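Local coordinates for kinase-associated protein B (Bacillus cereus, PDB 1Y71) that is of unknown function but is probably a kinase-associated protein with an SH3-like domain, at residues V37-V42 against R66-R71. Sequence-based numbering, arbitrary orientation.
Sequences VKVLAV and RALAFR
Val39 O accepts a hydrogen bond from Arg71 N at 2.7 Å, with 148° at the hydrogen and the donor tilted 17° from the carbonyl plane. It is the single hydrogen bond between 37-42 and 66-71; the rest is packing of side chains on one another and on backbone oxygens. Val39 has its CB directed at the loop: CG2 meets Leu68 CD1 at 3.6 Å, the two side chains crossing at about a right angle, while Val39 CB rests 3.5 Å from Ala69 O. Phe70 CB points away from the strand, but a chi1 of 180° sets CG opposite the backbone N and carries the ring back toward Leu40. Leu40 O then lies at the ring edge, 3.7 Å from Phe70 CD1, and Leu40 CD2 touches Phe70 CE1 at 4.0 Å. Arg71 CG sits over the centre of one ring face, 3.4 Å above the plane. Farther along, Val42 CG2 reaches Ala67 CB at 4.3 Å. Leu40 and Ala41 both face Ile24 of strand 21-31, a classic beta bulge. The loop slants across strand 34-42, closest at Arg71, and leads into strand 73-77, while Tyr23 of strand 21-31 packs on Val39 and helix 91-104 sets Tyr91 and Ala98 against Val42.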
loop_
_atom_site.group_PDB
_atom_site.type_symbol
_atom_site.label_atom_id
_atom_site.label_comp_id
_atom_site.label_asym_id
_atom_site.label_seq_id
_atom_site.Cartn_x
_atom_site.Cartn_y
_atom_site.Cartn_z
ATOM N N VAL B 37 8.372 -5.148 -12.380
ATOM C CA VAL B 37 7.530 -4.948 -11.192
ATOM C C VAL B 37 7.895 -3.611 -10.548
ATOM O O VAL B 37 9.080 -3.359 -10.247
ATOM C CB VAL B 37 7.709 -6.157 -10.185
ATOM C CG1 VAL B 37 6.975 -5.932 -8.844
ATOM C CG2 VAL B 37 7.249 -7.484 -10.840
ATOM N N LYS B 38 6.886 -2.760 -10.351
ATOM C CA LYS B 38 7.037 -1.531 -9.597
ATOM C C LYS B 38 6.814 -1.841 -8.125
ATOM O O LYS B 38 5.712 -2.235 -7.715
ATOM C CB LYS B 38 6.051 -0.468 -10.101
ATOM C CG LYS B 38 6.141 0.939 -9.459
ATOM C CD LYS B 38 4.772 1.674 -9.560
ATOM C CE LYS B 38 4.497 2.414 -10.860
ATOM N NZ LYS B 38 2.995 2.788 -10.982
ATOM N N VAL B 39 7.851 -1.616 -7.325
ATOM C CA VAL B 39 7.835 -1.985 -5.902
ATOM C C VAL B 39 6.915 -1.043 -5.113
ATOM O O VAL B 39 7.027 0.192 -5.194
ATOM C CB VAL B 39 9.263 -1.981 -5.296
ATOM C CG1 VAL B 39 9.244 -2.182 -3.769
ATOM C CG2 VAL B 39 10.115 -3.023 -5.946
ATOM N N LEU B 40 6.002 -1.636 -4.345
ATOM C CA LEU B 40 5.114 -0.848 -3.477
ATOM C C LEU B 40 5.322 -1.054 -1.976
ATOM O O LEU B 40 5.017 -0.159 -1.162
ATOM C CB LEU B 40 3.649 -1.124 -3.832
ATOM C CG LEU B 40 3.263 -0.800 -5.268
ATOM C CD1 LEU B 40 1.849 -1.353 -5.583
ATOM C CD2 LEU B 40 3.366 0.721 -5.634
ATOM N N ALA B 41 5.779 -2.253 -1.603
ATOM C CA ALA B 41 5.979 -2.587 -0.204
ATOM C C ALA B 41 7.011 -3.688 -0.082
ATOM O O ALA B 41 7.247 -4.424 -1.044
ATOM C CB ALA B 41 4.680 -3.013 0.444
ATOM N N VAL B 42 7.608 -3.789 1.105
ATOM C CA VAL B 42 8.574 -4.832 1.429
ATOM C C VAL B 42 7.970 -5.889 2.360
ATOM O O VAL B 42 7.456 -5.562 3.412
ATOM C CB VAL B 42 9.844 -4.261 2.095
ATOM C CG1 VAL B 42 10.928 -5.396 2.260
ATOM C CG2 VAL B 42 10.400 -3.067 1.290
ATOM N N ARG B 66 20.824 -3.315 0.176
ATOM C CA ARG B 66 19.569 -2.556 0.365
ATOM C C ARG B 66 18.333 -3.218 -0.272
ATOM O O ARG B 66 18.421 -3.816 -1.333
ATOM C CB ARG B 66 19.705 -1.128 -0.226
ATOM C CG ARG B 66 20.498 -0.148 0.585
ATOM C CD ARG B 66 20.595 1.215 -0.150
ATOM N NE ARG B 66 20.929 2.256 0.811
ATOM C CZ ARG B 66 20.176 3.307 1.108
ATOM N NH1 ARG B 66 19.009 3.517 0.513
ATOM N NH2 ARG B 66 20.617 4.163 2.019
ATOM N N ALA B 67 17.172 -3.069 0.375
ATOM C CA ALA B 67 15.881 -3.374 -0.249
ATOM C C ALA B 67 15.666 -2.533 -1.496
ATOM O O ALA B 67 16.222 -1.425 -1.608
ATOM C CB ALA B 67 14.716 -3.139 0.752
ATOM N N LEU B 68 14.880 -3.035 -2.443
ATOM C CA LEU B 68 14.415 -2.187 -3.527
ATOM C C LEU B 68 13.643 -0.987 -2.945
ATOM O O LEU B 68 12.936 -1.103 -1.916
ATOM C CB LEU B 68 13.526 -2.968 -4.473
ATOM C CG LEU B 68 14.196 -4.174 -5.142
ATOM C CD1 LEU B 68 13.161 -4.986 -5.948
ATOM C CD2 LEU B 68 15.392 -3.706 -6.020
ATOM N N ALA B 69 13.770 0.150 -3.612
ATOM C CA ALA B 69 13.172 1.401 -3.137
ATOM C C ALA B 69 11.717 1.495 -3.566
ATOM O O ALA B 69 11.305 0.801 -4.476
ATOM C CB ALA B 69 13.966 2.599 -3.662
ATOM N N PHE B 70 10.958 2.396 -2.919
ATOM C CA PHE B 70 9.566 2.632 -3.264
ATOM C C PHE B 70 9.426 3.066 -4.726
ATOM O O PHE B 70 10.095 4.007 -5.193
ATOM C CB PHE B 70 8.897 3.641 -2.270
ATOM C CG PHE B 70 7.468 3.911 -2.589
ATOM C CD1 PHE B 70 6.546 2.864 -2.620
ATOM C CD2 PHE B 70 7.049 5.194 -2.955
ATOM C CE1 PHE B 70 5.196 3.098 -2.954
ATOM C CE2 PHE B 70 5.717 5.425 -3.282
ATOM C CZ PHE B 70 4.800 4.371 -3.301
ATOM N N ARG B 71 8.589 2.342 -5.461
ATOM C CA ARG B 71 8.383 2.587 -6.891
ATOM C C ARG B 71 9.580 2.269 -7.781
ATOM O O ARG B 71 9.512 2.515 -8.992
ATOM C CB ARG B 71 7.858 4.007 -7.183
ATOM C CG ARG B 71 6.606 4.322 -6.408
ATOM C CD ARG B 71 5.893 5.569 -6.896
ATOM N NE ARG B 71 6.714 6.760 -6.787
ATOM C CZ ARG B 71 7.399 7.312 -7.799
ATOM N NH1 ARG B 71 7.384 6.768 -9.029
ATOM N NH2 ARG B 71 8.122 8.415 -7.582
#